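PDB 1L3C: probable cobalt-precorrin-6B C(15)-methyltransferase (decarboxylating) from Methanothermobacter thermautotrophicus, which probably methylates C-15 of cobalt-precorrin-6B with S-adenosyl-L-methionine and then decarboxylates C-12, giving cobalt-precorrin-7 on the anaerobic route to adenosylcobalamin. Local coordinates for residues P16-V21 with L159-G164; V132-L137 with P178-Y183. All blocks are in the same frame, centred on the assembly; numbering follows the deposited sequence.

Contact 1: P16-V21 with L159-G164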
loop_
_atom_site.group_PDB
_atom_site.type_symbol
_atom_site.label_atom_id
_atom_site.label_comp_id
_atom_site.label_asym_id
_atom_site.label_seq_id
_atom_site.Cartn_x
_atom_site.Cartn_y
_atom_site.Cartn_z
ATOM N N PRO A 16 -9.008 -13.672 12.715
ATOM C CA PRO A 16 -10.158 -13.138 11.985
ATOM C C PRO A 16 -9.724 -12.227 10.847
ATOM O O PRO A 16 -8.591 -11.741 10.814
ATOM C CB PRO A 16 -10.898 -12.306 13.043
ATOM C CG PRO A 16 -10.025 -12.366 14.303
ATOM C CD PRO A 16 -8.676 -12.827 13.860
ATOM N N THR A 17 -10.626 -12.047 9.893
ATOM C CA THR A 17 -10.407 -11.150 8.785
ATOM C C THR A 17 -10.199 -9.795 9.467
ATOM O O THR A 17 -10.876 -9.488 10.457
ATOM C CB THR A 17 -11.682 -11.077 7.917
ATOM O OG1 THR A 17 -12.170 -12.402 7.659
ATOM C CG2 THR A 17 -11.393 -10.409 6.612
ATOM N N ALA A 18 -9.216 -9.028 9.016
ATOM C CA ALA A 18 -8.956 -7.713 9.581
ATOM C C ALA A 18 -10.256 -6.907 9.598
ATOM O O ALA A 18 -11.027 -6.919 8.634
ATOM C CB ALA A 18 -7.899 -6.990 8.762
HETATM N N MSE A 19 -10.479 -6.189 10.692
HETATM C CA MSE A 19 -11.676 -5.393 10.872
HETATM C C MSE A 19 -11.980 -4.479 9.706
HETATM O O MSE A 19 -13.127 -4.349 9.305
HETATM C CB MSE A 19 -11.555 -4.562 12.130
HETATM C CG MSE A 19 -12.873 -4.039 12.640
HETATM SE SE MSE A 19 -12.540 -2.442 13.637
HETATM C CE MSE A 19 -13.305 -2.871 15.354
ATOM N N GLU A 20 -10.948 -3.838 9.168
ATOM C CA GLU A 20 -11.117 -2.907 8.043
ATOM C C GLU A 20 -11.695 -3.614 6.802
ATOM O O GLU A 20 -12.453 -3.008 6.041
ATOM C CB GLU A 20 -9.794 -2.189 7.702
ATOM C CG GLU A 20 -9.206 -1.299 8.802
ATOM C CD GLU A 20 -8.439 -2.038 9.925
ATOM O OE1 GLU A 20 -8.237 -3.280 9.875
ATOM O OE2 GLU A 20 -8.020 -1.336 10.874
ATOM N N VAL A 21 -11.364 -4.896 6.626
ATOM C CA VAL A 21 -11.878 -5.684 5.515
ATOM C C VAL A 21 -13.326 -6.063 5.790
ATOM O O VAL A 21 -14.179 -5.934 4.915
ATOM C CB VAL A 21 -11.049 -6.968 5.318
ATOM C CG1 VAL A 21 -11.660 -7.884 4.235
ATOM C CG2 VAL A 21 -9.650 -6.593 4.932
ATOM N N LEU A 159 -7.014 -4.009 -0.586
ATOM C CA LEU A 159 -6.738 -3.164 0.553
ATOM C C LEU A 159 -5.403 -3.447 1.208
ATOM O O LEU A 159 -5.039 -4.598 1.453
ATOM C CB LEU A 159 -7.812 -3.286 1.617
ATOM C CG LEU A 159 -9.213 -2.811 1.280
ATOM C CD1 LEU A 159 -9.952 -2.781 2.612
ATOM C CD2 LEU A 159 -9.212 -1.422 0.625
ATOM N N ASN A 160 -4.680 -2.375 1.487
ATOM C CA ASN A 160 -3.415 -2.464 2.164
ATOM C C ASN A 160 -3.619 -1.597 3.371
ATOM O O ASN A 160 -3.851 -0.395 3.249
ATOM C CB ASN A 160 -2.300 -1.942 1.295
ATOM C CG ASN A 160 -1.697 -3.032 0.466
ATOM O OD1 ASN A 160 -0.856 -3.791 0.951
ATOM N ND2 ASN A 160 -2.149 -3.157 -0.771
ATOM N N ILE A 161 -3.589 -2.232 4.532
ATOM C CA ILE A 161 -3.840 -1.562 5.797
ATOM C C ILE A 161 -2.622 -1.559 6.707
ATOM O O ILE A 161 -1.893 -2.549 6.782
ATOM C CB ILE A 161 -4.959 -2.281 6.560
ATOM C CG1 ILE A 161 -6.161 -2.482 5.645
ATOM C CG2 ILE A 161 -5.333 -1.507 7.798
ATOM C CD1 ILE A 161 -6.938 -3.738 5.978
ATOM N N ALA A 162 -2.400 -0.438 7.381
ATOM C CA ALA A 162 -1.313 -0.323 8.325
ATOM C C ALA A 162 -1.958 0.326 9.552
ATOM O O ALA A 162 -2.777 1.242 9.422
ATOM C CB ALA A 162 -0.202 0.546 7.786
ATOM N N ARG A 163 -1.645 -0.213 10.726
ATOM C CA ARG A 163 -2.175 0.273 11.990
ATOM C C ARG A 163 -0.978 0.720 12.808
ATOM O O ARG A 163 0.096 0.158 12.691
ATOM C CB ARG A 163 -2.923 -0.847 12.740
ATOM C CG ARG A 163 -4.120 -1.452 12.007
ATOM C CD ARG A 163 -4.746 -2.537 12.844
ATOM N NE ARG A 163 -5.780 -3.269 12.123
ATOM C CZ ARG A 163 -6.050 -4.564 12.298
ATOM N NH1 ARG A 163 -5.367 -5.300 13.174
ATOM N NH2 ARG A 163 -7.016 -5.130 11.592
ATOM N N GLY A 164 -1.136 1.756 13.606
ATOM C CA GLY A 164 -0.022 2.198 14.414
ATOM C C GLY A 164 0.096 1.375 15.692
ATOM O O GLY A 164 -0.913 0.977 16.262
#
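The carboxylate of E20 meets the guanidinium of R163 edge to edge, the two planes only 28° apart; A18 CB approaches that guanidinium obliquely, 3.5 Å from R163 NH2. This side-on, two-nitrogen salt bridge ties the first turn of helix 19-29 to strand 154-166, the outermost of this chain's Rossmann-like methyltransferase sheet. R163 NH2 lies 2.8 Å from E20 OE1, on its syn lone pair, and the N-H points almost straight at it (166°). R163 NE reaches E20 OE2 at 3.2 Å, also on the syn side but 18° out of the carboxylate plane. An extended arginine chain from CG to NE and a glutamate bent at chi2 bring the groups together from opposite directions. Because D4 also pairs with R163 NH2, a leucine at R163 would probably leave two carboxylates, those of E20 and D4, without their shared cation and E20 freer to turn. Beyond the ion pair the contact is apolar. L159 to R163 also form an antiparallel ladder with the second subunit, carrying the sheet across the interface. V21 comes four residues after T17, a loop residue that binds S-adenosyl-L-methionine; V21 CG2 sits 4.1 Å from I161 CD1, and the same methyl of I161 lies 3.7 Å from E20 CB.

Contact 2: V132-L137 with P178-Y183; sequences VTAILL and PVALIY
V132 and I182 form a hydrogen-bonded antiparallel pair, and A134 with A180 repeats it two residues on, where strand 171-184 joins the parallel strands of the Rossmann-like methyltransferase sheet along 128-134. The ladder is the tight part: V132 N to I182 O spans 2.8 Å with an N-H...O angle of 175°, and A180 N to A134 O spans 3.1 Å. Between these pairs V132 O also receives a CA-H contact, L181 CA lying 3.4 Å from V132 O. On the face of V132, A134, A180 and I182, covered by helix 137-149, the I182 CD1 methyl comes within 3.8 Å of A134 CB. I182 CG1 stands anti to the carbonyl carbon (chi1 -66°), and chi2 of 89° directs CD1 along the ladder to the small alanine. On the other face the two strands touch more sparsely: T133 and L181, a non-hydrogen-bonded pair beneath helix 19-29, lie side by side and point the same way, with T133 OG1 4.0 Å from L181 CD2. T133 is also near T17 of the S-adenosyl-L-methionine site. Looser still is the end past A134, where the strand stops, CA spacing widens and partly exposed I135 packs on M172 of the third subunit; within the contact, I135 CD1 rests 3.9 Å from V179 CG2.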
loop_
_atom_site.group_PDB
_atom_site.type_symbol
_atom_site.label_atom_id
_atom_site.label_comp_id
_atom_site.label_asym_id
_atom_site.label_seq_id
_atom_site.Cartn_x
_atom_site.Cartn_y
_atom_site.Cartn_z
ATOM N N VAL A 132 -16.085 -12.329 -2.800
ATOM C CA VAL A 132 -15.029 -13.312 -2.634
ATOM C C VAL A 132 -13.817 -12.634 -2.006
ATOM O O VAL A 132 -13.391 -11.569 -2.455
ATOM C CB VAL A 132 -14.610 -13.931 -3.993
ATOM C CG1 VAL A 132 -13.464 -14.900 -3.787
ATOM C CG2 VAL A 132 -15.794 -14.636 -4.662
ATOM N N THR A 133 -13.293 -13.259 -0.961
ATOM C CA THR A 133 -12.146 -12.797 -0.190
ATOM C C THR A 133 -10.939 -13.528 -0.748
ATOM O O THR A 133 -10.893 -14.758 -0.699
ATOM C CB THR A 133 -12.343 -13.216 1.288
ATOM O OG1 THR A 133 -13.339 -12.384 1.896
ATOM C CG2 THR A 133 -11.060 -13.139 2.062
ATOM N N ALA A 134 -9.948 -12.797 -1.250
ATOM C CA ALA A 134 -8.769 -13.437 -1.829
ATOM C C ALA A 134 -7.448 -13.058 -1.169
ATOM O O ALA A 134 -7.128 -11.878 -1.001
ATOM C CB ALA A 134 -8.712 -13.160 -3.305
ATOM N N ILE A 135 -6.697 -14.084 -0.786
ATOM C CA ILE A 135 -5.397 -13.944 -0.139
ATOM C C ILE A 135 -4.335 -14.410 -1.128
ATOM O O ILE A 135 -3.208 -13.921 -1.138
ATOM C CB ILE A 135 -5.311 -14.854 1.106
ATOM C CG1 ILE A 135 -6.289 -14.373 2.165
ATOM C CG2 ILE A 135 -3.887 -14.914 1.641
ATOM C CD1 ILE A 135 -6.208 -12.854 2.409
ATOM N N LEU A 136 -4.689 -15.425 -1.905
ATOM C CA LEU A 136 -3.790 -15.965 -2.891
ATOM C C LEU A 136 -3.957 -15.233 -4.205
ATOM O O LEU A 136 -5.051 -14.798 -4.584
ATOM C CB LEU A 136 -4.075 -17.434 -3.096
ATOM C CG LEU A 136 -4.144 -18.183 -1.763
ATOM C CD1 LEU A 136 -4.526 -19.624 -2.018
ATOM C CD2 LEU A 136 -2.818 -18.091 -1.019
ATOM N N LEU A 137 -2.845 -15.072 -4.894
ATOM C CA LEU A 137 -2.842 -14.409 -6.177
ATOM C C LEU A 137 -3.745 -15.160 -7.186
ATOM O O LEU A 137 -4.392 -14.549 -8.044
ATOM C CB LEU A 137 -1.387 -14.335 -6.668
ATOM C CG LEU A 137 -1.163 -13.962 -8.136
ATOM C CD1 LEU A 137 -1.707 -12.553 -8.402
ATOM C CD2 LEU A 137 0.318 -14.079 -8.495
ATOM N N PRO A 178 -1.966 -7.842 2.204
ATOM C CA PRO A 178 -2.983 -7.318 1.289
ATOM C C PRO A 178 -4.169 -8.293 1.154
ATOM O O PRO A 178 -3.982 -9.512 1.139
ATOM C CB PRO A 178 -2.231 -7.234 -0.043
ATOM C CG PRO A 178 -0.791 -7.250 0.340
ATOM C CD PRO A 178 -0.712 -8.142 1.498
ATOM N N VAL A 179 -5.383 -7.766 1.095
ATOM C CA VAL A 179 -6.573 -8.600 0.897
ATOM C C VAL A 179 -7.369 -7.984 -0.264
ATOM O O VAL A 179 -7.526 -6.765 -0.342
ATOM C CB VAL A 179 -7.479 -8.628 2.140
ATOM C CG1 VAL A 179 -8.637 -9.579 1.919
ATOM C CG2 VAL A 179 -6.697 -9.071 3.350
ATOM N N ALA A 180 -7.823 -8.819 -1.185
ATOM C CA ALA A 180 -8.605 -8.356 -2.317
ATOM C C ALA A 180 -10.055 -8.834 -2.185
ATOM O O ALA A 180 -10.334 -9.943 -1.694
ATOM C CB ALA A 180 -8.000 -8.872 -3.609
ATOM N N LEU A 181 -10.988 -7.972 -2.560
ATOM C CA LEU A 181 -12.386 -8.339 -2.513
ATOM C C LEU A 181 -12.891 -8.298 -3.954
ATOM O O LEU A 181 -12.762 -7.276 -4.639
ATOM C CB LEU A 181 -13.169 -7.368 -1.627
ATOM C CG LEU A 181 -12.765 -7.290 -0.144
ATOM C CD1 LEU A 181 -13.700 -6.347 0.623
ATOM C CD2 LEU A 181 -12.812 -8.671 0.486
ATOM N N ILE A 182 -13.364 -9.442 -4.442
ATOM C CA ILE A 182 -13.913 -9.544 -5.790
ATOM C C ILE A 182 -15.415 -9.603 -5.572
ATOM O O ILE A 182 -15.896 -10.441 -4.834
ATOM C CB ILE A 182 -13.394 -10.812 -6.519
ATOM C CG1 ILE A 182 -11.880 -10.697 -6.764
ATOM C CG2 ILE A 182 -14.056 -10.952 -7.885
ATOM C CD1 ILE A 182 -11.040 -11.214 -5.646
ATOM N N TYR A 183 -16.164 -8.700 -6.181
ATOM C CA TYR A 183 -17.589 -8.674 -5.937
ATOM C C TYR A 183 -18.410 -8.448 -7.189
ATOM O O TYR A 183 -17.941 -7.816 -8.130
ATOM C CB TYR A 183 -17.913 -7.610 -4.855
ATOM C CG TYR A 183 -17.474 -6.176 -5.169
ATOM C CD1 TYR A 183 -18.354 -5.267 -5.768
ATOM C CD2 TYR A 183 -16.175 -5.744 -4.898
ATOM C CE1 TYR A 183 -17.948 -3.983 -6.087
ATOM C CE2 TYR A 183 -15.770 -4.457 -5.213
ATOM C CZ TYR A 183 -16.652 -3.600 -5.809
ATOM O OH TYR A 183 -16.212 -2.364 -6.167
#

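Overall arrangement
From the N terminus, the chain passes through 16-21 into helix 19-29, then builds the parallel strands and their helices up to strand 128-134. Contact 2 opens here, at 132-137; helix 137-149 follows, and strand 154-166 brings 159-164 back to 16-21, closing contact 1 across 137 intervening residues. Strand 171-184 then supplies 178-183, closing contact 2 across 40. The segments alternate, so the two loops cross. Their centres lie about 13 Å apart, yet they touch: L159 N is 2.8 Å from V179 O, a probable hydrogen bond between neighbouring strands, and V21 packs on L181. Together they connect the N-terminal helix, the parallel part of the sheet and its two antiparallel strands, and both reach the third subunit.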